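Local coordinates for protein OHCU decarboxylase (PDB 2Q37) that catalyses the decarboxylation step of plant urate degradation, converting OHCU stereoselectively to (S)-allantoin, as the N-terminal part of a bifunctional enzyme that also hydrolyses 5-hydroxyisourate, at residues Tyr151-Pro155 with Ile156-Glu160; Val121-Lys124 with Lys125-Phe129; Pro48-Ser51 with Gln52-Ile55. All coordinates share one frame; numbering follows the deposited sequence.

Contact 1 (Tyr151-Pro155 with Ile156-Glu160); sequences YENRP and IVELE
R154 and I156 lie side by side at the N-terminal end of helix 155-178, with R154 in the N-cap position and P155 opening the first turn. The backbone marks the start of the helix. E158 N donates to R154 O over 3.0 Å at a nearly straight 163°, although the placing of that oxygen is less certain than usual. L159 N then reaches P155 O at 3.1 Å. P155 has no N-H to give, which costs nothing in a first helical turn, where amides have no preceding helical carbonyl to bind.

The tight part of the contact faces the second subunit. There the CG2 methyl of I156 rests over the centre of the R154 guanidinium, 3.1 Å above its plane, and lies equally close, 3.3 Å, to R154 NH1 and R154 NH2. A bend at chi3 (51°) turns the flat group over this methyl. The methyl covers a face, and R154 NE gives its hydrogen to F63 O of the second subunit. I156 also packs on L159 of the second subunit, joining the two helix starts across the interface.

E158, like I156, is buried, on the side next to helix 110-127, where it touches F127. Its OE1 forms a salt bridge with R150 NE and a hydrogen bond with Y123 OH; two such partners would be expected to keep the carboxylate charged.

Looser packing is found where N153 and V157 remain partly exposed. On this side the aliphatic root of N153 crosses the glutamate chain at about a right angle, with N153 CB 3.8 Å from E158 CG.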
loop_
_atom_site.group_PDB
_atom_site.type_symbol
_atom_site.label_atom_id
_atom_site.label_comp_id
_atom_site.label_asym_id
_atom_site.label_seq_id
_atom_site.Cartn_x
_atom_site.Cartn_y
_atom_site.Cartn_z
ATOM N N TYR A 151 0.483 -10.613 -12.893
ATOM C CA TYR A 151 0.512 -9.321 -13.548
ATOM C C TYR A 151 -0.909 -8.768 -13.805
ATOM O O TYR A 151 -1.123 -7.551 -13.860
ATOM C CB TYR A 151 1.272 -9.442 -14.867
ATOM C CG TYR A 151 1.560 -8.105 -15.514
ATOM C CD1 TYR A 151 2.536 -7.259 -14.999
ATOM C CD2 TYR A 151 0.843 -7.679 -16.626
ATOM C CE1 TYR A 151 2.790 -6.024 -15.576
ATOM C CE2 TYR A 151 1.089 -6.443 -17.208
ATOM C CZ TYR A 151 2.060 -5.625 -16.679
ATOM O OH TYR A 151 2.295 -4.398 -17.238
ATOM N N GLU A 152 -1.873 -9.667 -13.950
ATOM C CA GLU A 152 -3.259 -9.289 -14.213
ATOM C C GLU A 152 -4.106 -8.988 -12.971
ATOM O O GLU A 152 -5.327 -8.849 -13.073
ATOM C CB GLU A 152 -3.956 -10.393 -15.019
ATOM C CG GLU A 152 -4.237 -10.045 -16.470
ATOM C CD GLU A 152 -2.977 -9.842 -17.284
ATOM O OE1 GLU A 152 -2.086 -10.717 -17.210
ATOM O OE2 GLU A 152 -2.886 -8.817 -18.003
ATOM N N ASN A 153 -3.479 -8.910 -11.805
ATOM C CA ASN A 153 -4.207 -8.630 -10.575
ATOM C C ASN A 153 -4.294 -7.125 -10.372
ATOM O O ASN A 153 -3.534 -6.368 -10.972
ATOM C CB ASN A 153 -3.474 -9.253 -9.379
ATOM C CG ASN A 153 -3.596 -10.766 -9.333
ATOM O OD1 ASN A 153 -2.740 -11.456 -8.776
ATOM N ND2 ASN A 153 -4.668 -11.290 -9.904
ATOM N N ARG A 154 -5.228 -6.692 -9.533
ATOM C CA ARG A 154 -5.367 -5.270 -9.219
ATOM C C ARG A 154 -4.176 -4.939 -8.310
ATOM O O ARG A 154 -3.779 -5.757 -7.486
ATOM C CB ARG A 154 -6.648 -5.005 -8.411
ATOM C CG ARG A 154 -7.996 -5.417 -9.021
ATOM C CD ARG A 154 -9.103 -5.163 -7.978
ATOM N NE ARG A 154 -9.018 -3.797 -7.438
ATOM C CZ ARG A 154 -9.375 -3.436 -6.204
ATOM N NH1 ARG A 154 -9.857 -4.335 -5.348
ATOM N NH2 ARG A 154 -9.224 -2.174 -5.816
ATOM N N PRO A 155 -3.595 -3.739 -8.435
ATOM C CA PRO A 155 -2.461 -3.404 -7.567
ATOM C C PRO A 155 -2.696 -3.674 -6.071
ATOM O O PRO A 155 -1.784 -4.121 -5.369
ATOM C CB PRO A 155 -2.238 -1.922 -7.854
ATOM C CG PRO A 155 -2.556 -1.832 -9.321
ATOM C CD PRO A 155 -3.834 -2.665 -9.419
ATOM N N ILE A 156 -3.904 -3.423 -5.577
ATOM C CA ILE A 156 -4.158 -3.626 -4.153
ATOM C C ILE A 156 -4.037 -5.093 -3.786
ATOM O O ILE A 156 -3.525 -5.401 -2.712
ATOM C CB ILE A 156 -5.570 -3.066 -3.702
ATOM C CG1 ILE A 156 -5.783 -3.292 -2.205
ATOM C CG2 ILE A 156 -6.702 -3.764 -4.448
ATOM C CD1 ILE A 156 -4.928 -2.441 -1.320
ATOM N N VAL A 157 -4.497 -5.989 -4.668
ATOM C CA VAL A 157 -4.420 -7.425 -4.402
ATOM C C VAL A 157 -2.991 -7.928 -4.536
ATOM O O VAL A 157 -2.568 -8.814 -3.782
ATOM C CB VAL A 157 -5.340 -8.282 -5.336
ATOM C CG1 VAL A 157 -6.798 -7.876 -5.163
ATOM C CG2 VAL A 157 -4.919 -8.131 -6.755
ATOM N N GLU A 158 -2.240 -7.383 -5.487
ATOM C CA GLU A 158 -0.857 -7.797 -5.601
ATOM C C GLU A 158 -0.117 -7.438 -4.303
ATOM O O GLU A 158 0.794 -8.143 -3.884
ATOM C CB GLU A 158 -0.167 -7.139 -6.805
ATOM C CG GLU A 158 -0.145 -8.050 -8.019
ATOM C CD GLU A 158 0.293 -9.466 -7.668
ATOM O OE1 GLU A 158 1.499 -9.706 -7.413
ATOM O OE2 GLU A 158 -0.588 -10.345 -7.625
ATOM N N LEU A 159 -0.530 -6.348 -3.667
ATOM C CA LEU A 159 0.086 -5.907 -2.431
ATOM C C LEU A 159 -0.189 -6.910 -1.297
ATOM O O LEU A 159 0.621 -7.039 -0.382
ATOM C CB LEU A 159 -0.454 -4.525 -2.074
ATOM C CG LEU A 159 0.186 -3.636 -1.006
ATOM C CD1 LEU A 159 -0.657 -3.682 0.210
ATOM C CD2 LEU A 159 1.644 -4.054 -0.714
ATOM N N GLU A 160 -1.313 -7.626 -1.350
ATOM C CA GLU A 160 -1.612 -8.587 -0.290
ATOM C C GLU A 160 -0.841 -9.873 -0.482
ATOM O O GLU A 160 -0.344 -10.454 0.476
ATOM C CB GLU A 160 -3.090 -8.940 -0.243
ATOM C CG GLU A 160 -3.936 -7.991 0.553
ATOM C CD GLU A 160 -5.225 -8.654 1.010
ATOM O OE1 GLU A 160 -5.855 -9.343 0.167
ATOM O OE2 GLU A 160 -5.594 -8.487 2.204
#

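Contact 2 (Val121-Lys124 with Lys125-Phe129); sequences VLYK and KKFGF
V121 to K125, L122 to K126, Y123 to F127 and K124 to G128 are joined by four successive i to i+4 backbone bonds, the last turn of helix 110-127. The tightest is F127 N to Y123 O at 2.8 Å. In the final one G128 N meets K124 O at 2.9 Å from above the carbonyl plane, as the chain leaves the helix. G128 has a positive phi (94°), at which a CB would jam against the carbonyl oxygen of F127.

Among the side chains, Y123 carries the contact. Its CG stands anti to the backbone N (chi1 -178°), which lays the ring along the helix towards F127 and F129. F127 CD2 sits over the centre of one face, 3.5 Å above the plane; the centroids are 4.6 Å apart and the planes are inclined at 42°, an oblique pair. At the ring edge, in its plane, F129 O lies 3.4 Å from both Y123 CD1 and Y123 CE1. Further out, F129 CE1 approaches Y123 OH at 3.7 Å. The hydroxyl has its polar partner in E158, and F131 meets the ring edge-to-face. With the ring cut back to an alanine here, the E158 carboxylate is likely to lose its hydroxyl mate and a gap to open beside F127.

K124 and K125 are exposed, K124 curling past G128, while K126 turns to Y151, whose O binds its NZ and whose ring it meets as a cation-pi pair.

The arrangement is a glycine-terminated helix end, leading directly to F131 and I133 of the (S)-allantoin site; the Y123 side chain lies about 9 Å from the bound ligand.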
loop_
_atom_site.group_PDB
_atom_site.type_symbol
_atom_site.label_atom_id
_atom_site.label_comp_id
_atom_site.label_asym_id
_atom_site.label_seq_id
_atom_site.Cartn_x
_atom_site.Cartn_y
_atom_site.Cartn_z
ATOM N N VAL A 121 10.698 -5.853 -15.044
ATOM C CA VAL A 121 10.651 -4.440 -15.352
ATOM C C VAL A 121 9.195 -4.034 -15.545
ATOM O O VAL A 121 8.766 -3.003 -15.024
ATOM C CB VAL A 121 11.415 -4.131 -16.643
ATOM C CG1 VAL A 121 11.177 -2.680 -17.048
ATOM C CG2 VAL A 121 12.890 -4.394 -16.442
ATOM N N LEU A 122 8.444 -4.844 -16.297
ATOM C CA LEU A 122 7.030 -4.567 -16.560
ATOM C C LEU A 122 6.206 -4.558 -15.279
ATOM O O LEU A 122 5.332 -3.719 -15.108
ATOM C CB LEU A 122 6.417 -5.614 -17.486
ATOM C CG LEU A 122 7.056 -5.928 -18.834
ATOM C CD1 LEU A 122 6.076 -6.804 -19.615
ATOM C CD2 LEU A 122 7.366 -4.648 -19.611
ATOM N N TYR A 123 6.483 -5.506 -14.392
ATOM C CA TYR A 123 5.752 -5.630 -13.141
ATOM C C TYR A 123 6.009 -4.458 -12.192
ATOM O O TYR A 123 5.087 -3.962 -11.543
ATOM C CB TYR A 123 6.121 -6.973 -12.490
ATOM C CG TYR A 123 5.418 -7.305 -11.194
ATOM C CD1 TYR A 123 5.759 -6.655 -10.003
ATOM C CD2 TYR A 123 4.432 -8.286 -11.149
ATOM C CE1 TYR A 123 5.134 -6.974 -8.794
ATOM C CE2 TYR A 123 3.799 -8.618 -9.939
ATOM C CZ TYR A 123 4.159 -7.952 -8.775
ATOM O OH TYR A 123 3.540 -8.252 -7.597
ATOM N N LYS A 124 7.257 -4.008 -12.129
ATOM C CA LYS A 124 7.637 -2.902 -11.259
ATOM C C LYS A 124 6.951 -1.632 -11.715
ATOM O O LYS A 124 6.513 -0.817 -10.902
ATOM C CB LYS A 124 9.151 -2.716 -11.291
ATOM C CG LYS A 124 9.740 -2.192 -9.999
ATOM C CD LYS A 124 9.412 -0.732 -9.780
ATOM C CE LYS A 124 10.132 -0.201 -8.546
ATOM N NZ LYS A 124 11.559 -0.651 -8.499
ATOM N N LYS A 125 6.862 -1.465 -13.030
ATOM C CA LYS A 125 6.212 -0.296 -13.599
ATOM C C LYS A 125 4.738 -0.308 -13.180
ATOM O O LYS A 125 4.213 0.688 -12.672
ATOM C CB LYS A 125 6.320 -0.303 -15.136
ATOM C CG LYS A 125 5.603 0.885 -15.795
ATOM C CD LYS A 125 5.586 0.848 -17.337
ATOM C CE LYS A 125 4.911 2.125 -17.898
ATOM N NZ LYS A 125 4.769 2.199 -19.393
ATOM N N LYS A 126 4.077 -1.443 -13.383
ATOM C CA LYS A 126 2.673 -1.546 -13.042
ATOM C C LYS A 126 2.343 -1.480 -11.550
ATOM O O LYS A 126 1.502 -0.689 -11.146
ATOM C CB LYS A 126 2.075 -2.824 -13.637
ATOM C CG LYS A 126 0.554 -2.996 -13.424
ATOM C CD LYS A 126 0.043 -4.130 -14.321
ATOM C CE LYS A 126 -1.465 -4.360 -14.245
ATOM N NZ LYS A 126 -1.899 -5.086 -13.017
ATOM N N PHE A 127 3.016 -2.273 -10.722
ATOM C CA PHE A 127 2.681 -2.305 -9.299
ATOM C C PHE A 127 3.425 -1.390 -8.338
ATOM O O PHE A 127 2.941 -1.124 -7.242
ATOM C CB PHE A 127 2.731 -3.761 -8.816
ATOM C CG PHE A 127 1.714 -4.641 -9.482
ATOM C CD1 PHE A 127 0.373 -4.598 -9.094
ATOM C CD2 PHE A 127 2.072 -5.471 -10.541
ATOM C CE1 PHE A 127 -0.600 -5.371 -9.758
ATOM C CE2 PHE A 127 1.104 -6.249 -11.212
ATOM C CZ PHE A 127 -0.234 -6.198 -10.821
ATOM N N GLY A 128 4.592 -0.902 -8.724
ATOM C CA GLY A 128 5.309 -0.003 -7.834
ATOM C C GLY A 128 6.334 -0.646 -6.924
ATOM O O GLY A 128 7.055 0.047 -6.222
ATOM N N PHE A 129 6.374 -1.969 -6.894
ATOM C CA PHE A 129 7.361 -2.694 -6.100
ATOM C C PHE A 129 7.716 -3.907 -6.952
ATOM O O PHE A 129 7.000 -4.215 -7.914
ATOM C CB PHE A 129 6.790 -3.092 -4.730
ATOM C CG PHE A 129 5.382 -3.618 -4.780
ATOM C CD1 PHE A 129 5.122 -4.946 -5.168
ATOM C CD2 PHE A 129 4.300 -2.788 -4.443
ATOM C CE1 PHE A 129 3.806 -5.438 -5.221
ATOM C CE2 PHE A 129 2.970 -3.270 -4.493
ATOM C CZ PHE A 129 2.722 -4.596 -4.883
#

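Contact 3 (Pro48-Ser51 with Gln52-Ile55); sequences PLTS and QEAI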
loop_
_atom_site.group_PDB
_atom_site.type_symbol
_atom_site.label_atom_id
_atom_site.label_comp_id
_atom_site.label_asym_id
_atom_site.label_seq_id
_atom_site.Cartn_x
_atom_site.Cartn_y
_atom_site.Cartn_z
ATOM N N PRO A 48 11.571 -12.961 24.661
ATOM C CA PRO A 48 11.990 -14.239 24.072
ATOM C C PRO A 48 11.012 -15.407 24.240
ATOM O O PRO A 48 10.494 -15.652 25.332
ATOM C CB PRO A 48 13.332 -14.496 24.749
ATOM C CG PRO A 48 13.900 -13.110 24.836
ATOM C CD PRO A 48 12.711 -12.297 25.324
ATOM N N LEU A 49 10.754 -16.109 23.141
ATOM C CA LEU A 49 9.862 -17.265 23.153
ATOM C C LEU A 49 10.399 -18.354 22.240
ATOM O O LEU A 49 11.360 -18.140 21.499
ATOM C CB LEU A 49 8.440 -16.892 22.710
ATOM C CG LEU A 49 7.354 -16.715 23.786
ATOM C CD1 LEU A 49 7.586 -17.711 24.918
ATOM C CD2 LEU A 49 7.371 -15.293 24.329
ATOM N N THR A 50 9.768 -19.521 22.296
ATOM C CA THR A 50 10.186 -20.652 21.485
ATOM C C THR A 50 10.195 -20.330 20.002
ATOM O O THR A 50 9.819 -19.233 19.582
ATOM C CB THR A 50 9.282 -21.866 21.724
ATOM O OG1 THR A 50 7.916 -21.438 21.790
ATOM C CG2 THR A 50 9.675 -22.564 23.015
ATOM N N SER A 51 10.643 -21.293 19.208
ATOM C CA SER A 51 10.695 -21.108 17.771
ATOM C C SER A 51 9.273 -21.048 17.218
ATOM O O SER A 51 9.049 -20.525 16.129
ATOM C CB SER A 51 11.459 -22.261 17.116
ATOM O OG SER A 51 11.563 -22.066 15.716
ATOM N N GLN A 52 8.316 -21.566 17.985
ATOM C CA GLN A 52 6.926 -21.590 17.555
ATOM C C GLN A 52 6.164 -20.320 17.877
ATOM O O GLN A 52 5.407 -19.825 17.049
ATOM C CB GLN A 52 6.193 -22.763 18.182
ATOM C CG GLN A 52 4.874 -23.041 17.515
ATOM C CD GLN A 52 5.059 -23.543 16.101
ATOM O OE1 GLN A 52 5.598 -24.632 15.886
ATOM N NE2 GLN A 52 4.622 -22.750 15.126
ATOM N N GLU A 53 6.346 -19.802 19.086
ATOM C CA GLU A 53 5.657 -18.578 19.477
ATOM C C GLU A 53 6.231 -17.389 18.712
ATOM O O GLU A 53 5.540 -16.401 18.462
ATOM C CB GLU A 53 5.791 -18.349 20.986
ATOM C CG GLU A 53 4.760 -19.083 21.835
ATOM C CD GLU A 53 5.156 -19.133 23.310
ATOM O OE1 GLU A 53 6.197 -19.762 23.612
ATOM O OE2 GLU A 53 4.439 -18.548 24.160
ATOM N N ALA A 54 7.501 -17.500 18.340
ATOM C CA ALA A 54 8.166 -16.444 17.600
ATOM C C ALA A 54 7.510 -16.304 16.231
ATOM O O ALA A 54 7.343 -15.197 15.732
ATOM C CB ALA A 54 9.637 -16.767 17.448
ATOM N N ILE A 55 7.143 -17.432 15.627
ATOM C CA ILE A 55 6.498 -17.433 14.319
ATOM C C ILE A 55 5.170 -16.673 14.405
ATOM O O ILE A 55 4.934 -15.727 13.646
ATOM C CB ILE A 55 6.214 -18.882 13.828
ATOM C CG1 ILE A 55 7.514 -19.695 13.784
ATOM C CG2 ILE A 55 5.579 -18.857 12.431
ATOM C CD1 ILE A 55 8.380 -19.466 12.551
#
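T50 and E53 meet at the N-terminal start of helix 51-64, where a threonine just ahead of the helix bonds to a glutamate in its first turn. T50 OG1 donates to E53 OE1 over 3.0 Å, with the reserve that the placing of the carboxylate oxygen is less certain. Two torsions set up this bond: OG1 lies between the backbone N and the carbonyl carbon of T50 (chi1 42°), and the E53 chain runs extended beyond CG (chi2 164°), so the carboxylate reaches back beside the incoming loop. The backbone supports the same turn, with A54 N bound to T50 O at 3.1 Å.

L49, the last residue of the region required for BRI1 binding, crosses E53 near its root, L49 CB lying 3.5 Å from E53 CB. These side chains are on the surface, away from the ligand site.

The next shell is helix 155-178. F178 packs against S51 and A54, while E171 and M174 touch I55, so helix 155-178 covers the side of this helix start that carries A54 and I55. One turn further on, the T57 hydroxyl oxygen OG1 is hydrogen-bonded to the backbone oxygen of E53.

Following the chain from the N terminus, contact 3 comes first, turning the loop after helix 37-44 into helix 51-64. Contact 2 ends helix 110-127, and contact 1 turns the loop after helix 140-150 into helix 155-178. Each spans one continuous stretch, so the three follow in series; none nests in or crosses another. Contacts 1 and 2 nevertheless touch in space, their centres 11 Å apart: the end of helix 110-127 meets the loop between helices 140-150 and 155-178, and both contacts also touch the second subunit. Contact 3 stands apart, with centres 31 and 35 Å from contacts 1 and 2, but it packs on the far end of helix 155-178, which contact 1 begins.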